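Local structure of mandelate racemase / muconate lactonizing enzyme (Burkholderia pseudomallei, 2POD) at residues D166-G171 and G212-V217; R118-C123 and D216-F221. The protein is of unknown function but belongs to the enolase superfamily, binds a sodium ion and may be a lyase. All coordinates share one frame; numbering follows the deposited sequence.

Interaction 1: D166-G171 and G212-V217; sequences DLLDSG and GDKMDV
Leu168 meets a lysine here through carbon alone: its CD2 lies 3.8 Å from CD of Lys214, and its CD1 stands equally close to CB of Lys214, so the two branches of the leucine fork rest on the aliphatic part of one lysine. The side chains cross at about a right angle. The amino group turns elsewhere, because the lysine chain bends at its last two torsions and NZ bonds to the carbonyl oxygen of Val211, just before 212-217.

Next along the chain is Met215, a selenomethionine. Its side chain runs alongside that of Leu168 but points the other way, with CE of Met215 3.9 Å from CD1 of Leu168 and, more loosely, 4.5 Å from CB of Leu167. CG sits anti to the backbone N (chi1 -169°), and bends at chi2 and chi3 bring the methyl end to the helix. Leu167 and Met215 both also touch Met175 on strand 174-177, while Met215 leans on Ile207 of helix 202-210.

Helix 160-170 ends in a Schellman motif with Gly171, at positive phi, as its C-prime residue. No hydrogen bond joins the two segments: the helix is seated against the entry to strand 216-220 by apolar packing, buried at Met215 and grading to solvent at Lys214.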
loop_
_atom_site.group_PDB
_atom_site.type_symbol
_atom_site.label_atom_id
_atom_site.label_comp_id
_atom_site.label_asym_id
_atom_site.label_seq_id
_atom_site.Cartn_x
_atom_site.Cartn_y
_atom_site.Cartn_z
ATOM N N ASP B 166 12.542 -35.448 32.065
ATOM C CA ASP B 166 13.976 -35.701 32.038
ATOM C C ASP B 166 14.797 -34.448 31.701
ATOM O O ASP B 166 15.839 -34.203 32.317
ATOM C CB ASP B 166 14.276 -36.845 31.057
ATOM C CG ASP B 166 15.755 -37.143 30.924
ATOM O OD1 ASP B 166 16.181 -37.425 29.786
ATOM O OD2 ASP B 166 16.488 -37.108 31.940
ATOM N N LEU B 167 14.330 -33.658 30.736
ATOM C CA LEU B 167 14.999 -32.402 30.389
ATOM C C LEU B 167 14.905 -31.359 31.495
ATOM O O LEU B 167 15.860 -30.622 31.741
ATOM C CB LEU B 167 14.459 -31.831 29.077
ATOM C CG LEU B 167 14.948 -32.535 27.815
ATOM C CD1 LEU B 167 14.004 -32.283 26.675
ATOM C CD2 LEU B 167 16.371 -32.133 27.447
ATOM N N LEU B 168 13.753 -31.318 32.160
ATOM C CA LEU B 168 13.525 -30.422 33.285
ATOM C C LEU B 168 14.415 -30.731 34.495
ATOM O O LEU B 168 14.792 -29.817 35.236
ATOM C CB LEU B 168 12.049 -30.451 33.684
ATOM C CG LEU B 168 11.515 -29.269 34.495
ATOM C CD1 LEU B 168 11.135 -28.114 33.582
ATOM C CD2 LEU B 168 10.331 -29.709 35.337
ATOM N N ASP B 169 14.749 -32.010 34.682
ATOM C CA ASP B 169 15.646 -32.446 35.756
ATOM C C ASP B 169 17.086 -31.962 35.576
ATOM O O ASP B 169 17.760 -31.643 36.557
ATOM C CB ASP B 169 15.626 -33.971 35.895
ATOM C CG ASP B 169 15.467 -34.431 37.340
ATOM O OD1 ASP B 169 16.172 -33.910 38.234
ATOM O OD2 ASP B 169 14.628 -35.325 37.582
ATOM N N SER B 170 17.552 -31.909 34.329
ATOM C CA SER B 170 18.868 -31.344 34.020
ATOM C C SER B 170 18.843 -29.818 33.916
ATOM O O SER B 170 19.893 -29.169 33.900
ATOM C CB SER B 170 19.458 -31.975 32.755
ATOM O OG SER B 170 18.531 -31.960 31.684
ATOM N N GLY B 171 17.641 -29.250 33.857
ATOM C CA GLY B 171 17.457 -27.809 33.981
ATOM C C GLY B 171 17.179 -27.124 32.657
ATOM O O GLY B 171 17.136 -25.896 32.590
ATOM N N GLY B 212 3.775 -28.904 31.960
ATOM C CA GLY B 212 2.848 -27.773 31.853
ATOM C C GLY B 212 3.518 -26.441 31.573
ATOM O O GLY B 212 4.147 -26.257 30.527
ATOM N N ASP B 213 3.391 -25.529 32.537
ATOM C CA ASP B 213 3.957 -24.177 32.483
ATOM C C ASP B 213 5.478 -24.107 32.337
ATOM O O ASP B 213 6.007 -23.113 31.835
ATOM C CB ASP B 213 3.560 -23.403 33.745
ATOM C CG ASP B 213 2.319 -22.553 33.548
ATOM O OD1 ASP B 213 1.765 -22.537 32.426
ATOM O OD2 ASP B 213 1.899 -21.896 34.526
ATOM N N LYS B 214 6.170 -25.152 32.786
ATOM C CA LYS B 214 7.601 -25.075 33.077
ATOM C C LYS B 214 8.462 -25.207 31.825
ATOM O O LYS B 214 9.629 -24.827 31.828
ATOM C CB LYS B 214 7.995 -26.132 34.117
ATOM C CG LYS B 214 7.857 -25.667 35.565
ATOM C CD LYS B 214 8.200 -26.780 36.550
ATOM C CE LYS B 214 6.952 -27.350 37.220
ATOM N NZ LYS B 214 6.178 -28.255 36.320
HETATM N N MSE B 215 7.867 -25.740 30.762
HETATM C CA MSE B 215 8.550 -25.965 29.493
HETATM C C MSE B 215 7.995 -25.048 28.401
HETATM O O MSE B 215 6.782 -24.873 28.273
HETATM C CB MSE B 215 8.367 -27.421 29.072
HETATM C CG MSE B 215 9.229 -27.880 27.913
HETATM SE SE MSE B 215 11.078 -28.206 28.423
HETATM C CE MSE B 215 10.803 -29.405 29.944
ATOM N N ASP B 216 8.886 -24.468 27.609
ATOM C CA ASP B 216 8.495 -23.953 26.306
ATOM C C ASP B 216 8.673 -25.036 25.241
ATOM O O ASP B 216 9.670 -25.771 25.242
ATOM C CB ASP B 216 9.292 -22.693 25.958
ATOM C CG ASP B 216 9.163 -21.600 27.007
ATOM O OD1 ASP B 216 8.030 -21.324 27.463
ATOM O OD2 ASP B 216 10.208 -21.014 27.361
ATOM N N VAL B 217 7.693 -25.145 24.344
ATOM C CA VAL B 217 7.769 -26.089 23.225
ATOM C C VAL B 217 7.715 -25.349 21.895
ATOM O O VAL B 217 6.748 -24.647 21.595
ATOM C CB VAL B 217 6.640 -27.149 23.237
ATOM C CG1 VAL B 217 7.099 -28.414 22.529
ATOM C CG2 VAL B 217 6.198 -27.462 24.642
#

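Interaction 2: R118-C123 and D216-F221. With NA (sodium ion), chain D.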
loop_
_atom_site.group_PDB
_atom_site.type_symbol
_atom_site.label_atom_id
_atom_site.label_comp_id
_atom_site.label_asym_id
_atom_site.label_seq_id
_atom_site.Cartn_x
_atom_site.Cartn_y
_atom_site.Cartn_z
ATOM N N ARG B 118 20.872 -19.170 27.763
ATOM C CA ARG B 118 19.883 -20.243 27.794
ATOM C C ARG B 118 19.966 -21.126 26.554
ATOM O O ARG B 118 20.047 -20.635 25.424
ATOM C CB ARG B 118 18.480 -19.645 27.922
ATOM C CG ARG B 118 17.374 -20.651 28.167
ATOM C CD ARG B 118 16.109 -19.947 28.596
ATOM N NE ARG B 118 14.966 -20.853 28.637
ATOM C CZ ARG B 118 13.986 -20.870 27.739
ATOM N NH1 ARG B 118 13.995 -20.024 26.714
ATOM N NH2 ARG B 118 12.987 -21.733 27.875
ATOM N N THR B 119 19.980 -22.433 26.783
ATOM C CA THR B 119 19.918 -23.396 25.698
ATOM C C THR B 119 18.529 -24.013 25.605
ATOM O O THR B 119 17.757 -23.949 26.557
ATOM C CB THR B 119 21.027 -24.469 25.820
ATOM O OG1 THR B 119 21.276 -25.044 24.535
ATOM C CG2 THR B 119 20.655 -25.574 26.821
ATOM N N TYR B 120 18.207 -24.564 24.441
ATOM C CA TYR B 120 17.046 -25.427 24.274
ATOM C C TYR B 120 17.458 -26.681 23.532
ATOM O O TYR B 120 18.389 -26.651 22.723
ATOM C CB TYR B 120 15.893 -24.705 23.550
ATOM C CG TYR B 120 16.026 -24.519 22.050
ATOM C CD1 TYR B 120 15.454 -25.429 21.154
ATOM C CD2 TYR B 120 16.700 -23.415 21.523
ATOM C CE1 TYR B 120 15.574 -25.257 19.771
ATOM C CE2 TYR B 120 16.814 -23.226 20.142
ATOM C CZ TYR B 120 16.255 -24.154 19.275
ATOM O OH TYR B 120 16.360 -23.972 17.914
ATOM N N ASN B 121 16.766 -27.783 23.809
ATOM C CA ASN B 121 17.154 -29.074 23.252
ATOM C C ASN B 121 16.337 -29.463 22.043
ATOM O O ASN B 121 15.126 -29.665 22.128
ATOM C CB ASN B 121 17.128 -30.185 24.304
ATOM C CG ASN B 121 17.970 -31.384 23.898
ATOM O OD1 ASN B 121 19.200 -31.333 23.933
ATOM N ND2 ASN B 121 17.310 -32.462 23.491
ATOM N N THR B 122 17.010 -29.554 20.905
ATOM C CA THR B 122 16.410 -30.126 19.715
ATOM C C THR B 122 16.424 -31.650 19.862
ATOM O O THR B 122 17.486 -32.281 19.844
ATOM C CB THR B 122 17.146 -29.632 18.451
ATOM O OG1 THR B 122 16.932 -28.224 18.320
ATOM C CG2 THR B 122 16.654 -30.324 17.187
ATOM N N CYS B 123 15.232 -32.224 20.023
ATOM C CA CYS B 123 15.059 -33.635 20.359
ATOM C C CYS B 123 15.296 -34.559 19.161
ATOM O O CYS B 123 14.385 -35.257 18.710
ATOM C CB CYS B 123 13.666 -33.871 20.955
ATOM S SG CYS B 123 13.304 -32.888 22.433
ATOM N N ASP B 216 8.886 -24.468 27.609
ATOM C CA ASP B 216 8.495 -23.953 26.306
ATOM C C ASP B 216 8.673 -25.036 25.241
ATOM O O ASP B 216 9.670 -25.771 25.242
ATOM C CB ASP B 216 9.292 -22.693 25.958
ATOM C CG ASP B 216 9.163 -21.600 27.007
ATOM O OD1 ASP B 216 8.030 -21.324 27.463
ATOM O OD2 ASP B 216 10.208 -21.014 27.361
ATOM N N VAL B 217 7.693 -25.145 24.344
ATOM C CA VAL B 217 7.769 -26.089 23.225
ATOM C C VAL B 217 7.715 -25.349 21.895
ATOM O O VAL B 217 6.748 -24.647 21.595
ATOM C CB VAL B 217 6.640 -27.149 23.237
ATOM C CG1 VAL B 217 7.099 -28.414 22.529
ATOM C CG2 VAL B 217 6.198 -27.462 24.642
HETATM N N MSE B 218 8.766 -25.517 21.105
HETATM C CA MSE B 218 8.834 -24.909 19.798
HETATM C C MSE B 218 8.645 -25.972 18.728
HETATM O O MSE B 218 9.257 -27.030 18.780
HETATM C CB MSE B 218 10.151 -24.144 19.610
HETATM C CG MSE B 218 11.334 -24.698 20.371
HETATM SE SE MSE B 218 11.985 -23.588 21.853
HETATM C CE MSE B 218 10.555 -23.572 23.002
ATOM N N VAL B 219 7.774 -25.688 17.767
ATOM C CA VAL B 219 7.460 -26.638 16.714
ATOM C C VAL B 219 8.321 -26.370 15.494
ATOM O O VAL B 219 8.364 -25.252 14.994
ATOM C CB VAL B 219 5.983 -26.574 16.310
ATOM C CG1 VAL B 219 5.599 -27.832 15.551
ATOM C CG2 VAL B 219 5.105 -26.383 17.526
ATOM N N GLU B 220 9.011 -27.408 15.034
ATOM C CA GLU B 220 9.752 -27.370 13.780
ATOM C C GLU B 220 8.892 -28.011 12.694
ATOM O O GLU B 220 8.293 -29.057 12.920
ATOM C CB GLU B 220 11.075 -28.127 13.956
ATOM C CG GLU B 220 11.728 -28.617 12.686
ATOM C CD GLU B 220 12.347 -27.501 11.866
ATOM O OE1 GLU B 220 13.563 -27.271 12.032
ATOM O OE2 GLU B 220 11.641 -26.851 11.057
ATOM N N PHE B 221 8.809 -27.381 11.524
ATOM C CA PHE B 221 7.960 -27.905 10.459
ATOM C C PHE B 221 8.746 -28.361 9.240
ATOM O O PHE B 221 8.183 -28.980 8.331
ATOM C CB PHE B 221 6.909 -26.880 10.043
ATOM C CG PHE B 221 5.806 -26.696 11.038
ATOM C CD1 PHE B 221 5.750 -25.552 11.828
ATOM C CD2 PHE B 221 4.813 -27.658 11.179
ATOM C CE1 PHE B 221 4.724 -25.371 12.755
ATOM C CE2 PHE B 221 3.786 -27.488 12.092
ATOM C CZ PHE B 221 3.735 -26.334 12.879
HETATM NA NA NA D . 15.684 -26.501 12.148
#
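Arg118 NH2 and Asp216 OD2 form a salt bridge 2.9 Å long between the two strands. As a hydrogen bond it is weak, with an N-H...O angle of only 130°, and the guanidinium and carboxylate planes stand 83° apart, so one nitrogen meets one oxygen instead of two pairs lying side by side. The arginine gets there by stretching: CG is anti to the backbone N (chi1 -172°) and the chain stays extended as far as NE, which bonds to Thr173 OG1. Asp216 OD2 has a stronger partner in Tyr191 OH of the second subunit, and that same tyrosine makes a cation-pi contact with Arg118. The ion pair is therefore part of the subunit interface.

Deeper in, Met218, a selenomethionine, places SE over one face of the Tyr120 ring, 4.4 Å from the centroid, a Met-aromatic contact. The selenium is displaced toward one side of the ring, where CD1 is its nearest atom at 4.0 Å. Trp244 meets Tyr120 edge-to-face, and the phenol oxygen bonds to Lys176 NZ.

Further along the same strand, Glu220 OE1 binds the sodium ion at 2.3 Å; Glu246 and Glu272 complete the three carboxylate ligands, as in the metal site of enolase-superfamily barrels. OE2 of Glu220 is held by the backbone N of His222.

Strands 117-122 and 216-220 do not pair directly. Strand 174-177 runs between them, parallel to both, and its Ala174 touches Arg118, Tyr120 and Met218. Tyr120 and Met218 meet on the barrel's inner side, with the Arg118-Asp216 pair near the N-terminal ends of the strands, while Val217 and Val219 point outward to pack on helix 202-210.

How the interactions relate
Of the parts involved, strand 117-122 comes first from the N terminus, then helix 160-170, strand 174-177, helix 202-210 and strand 216-220. Interaction 1 closes the shorter loop, from 166-171 to 212-217; interaction 2 closes a longer one, from 118-123 to 216-221, which contains the whole of the first. The two end on the same strand and share Asp216 and Val217. Interaction 1 ties a helix of the outer layer to the start of that strand, whereas interaction 2 links two strands of the barrel across the one between them, on a strand that goes on to the metal ligand Glu220. Their centres lie about 11 Å apart, and they touch where Leu167 CD2 packs 3.8 Å from Asn121 CB.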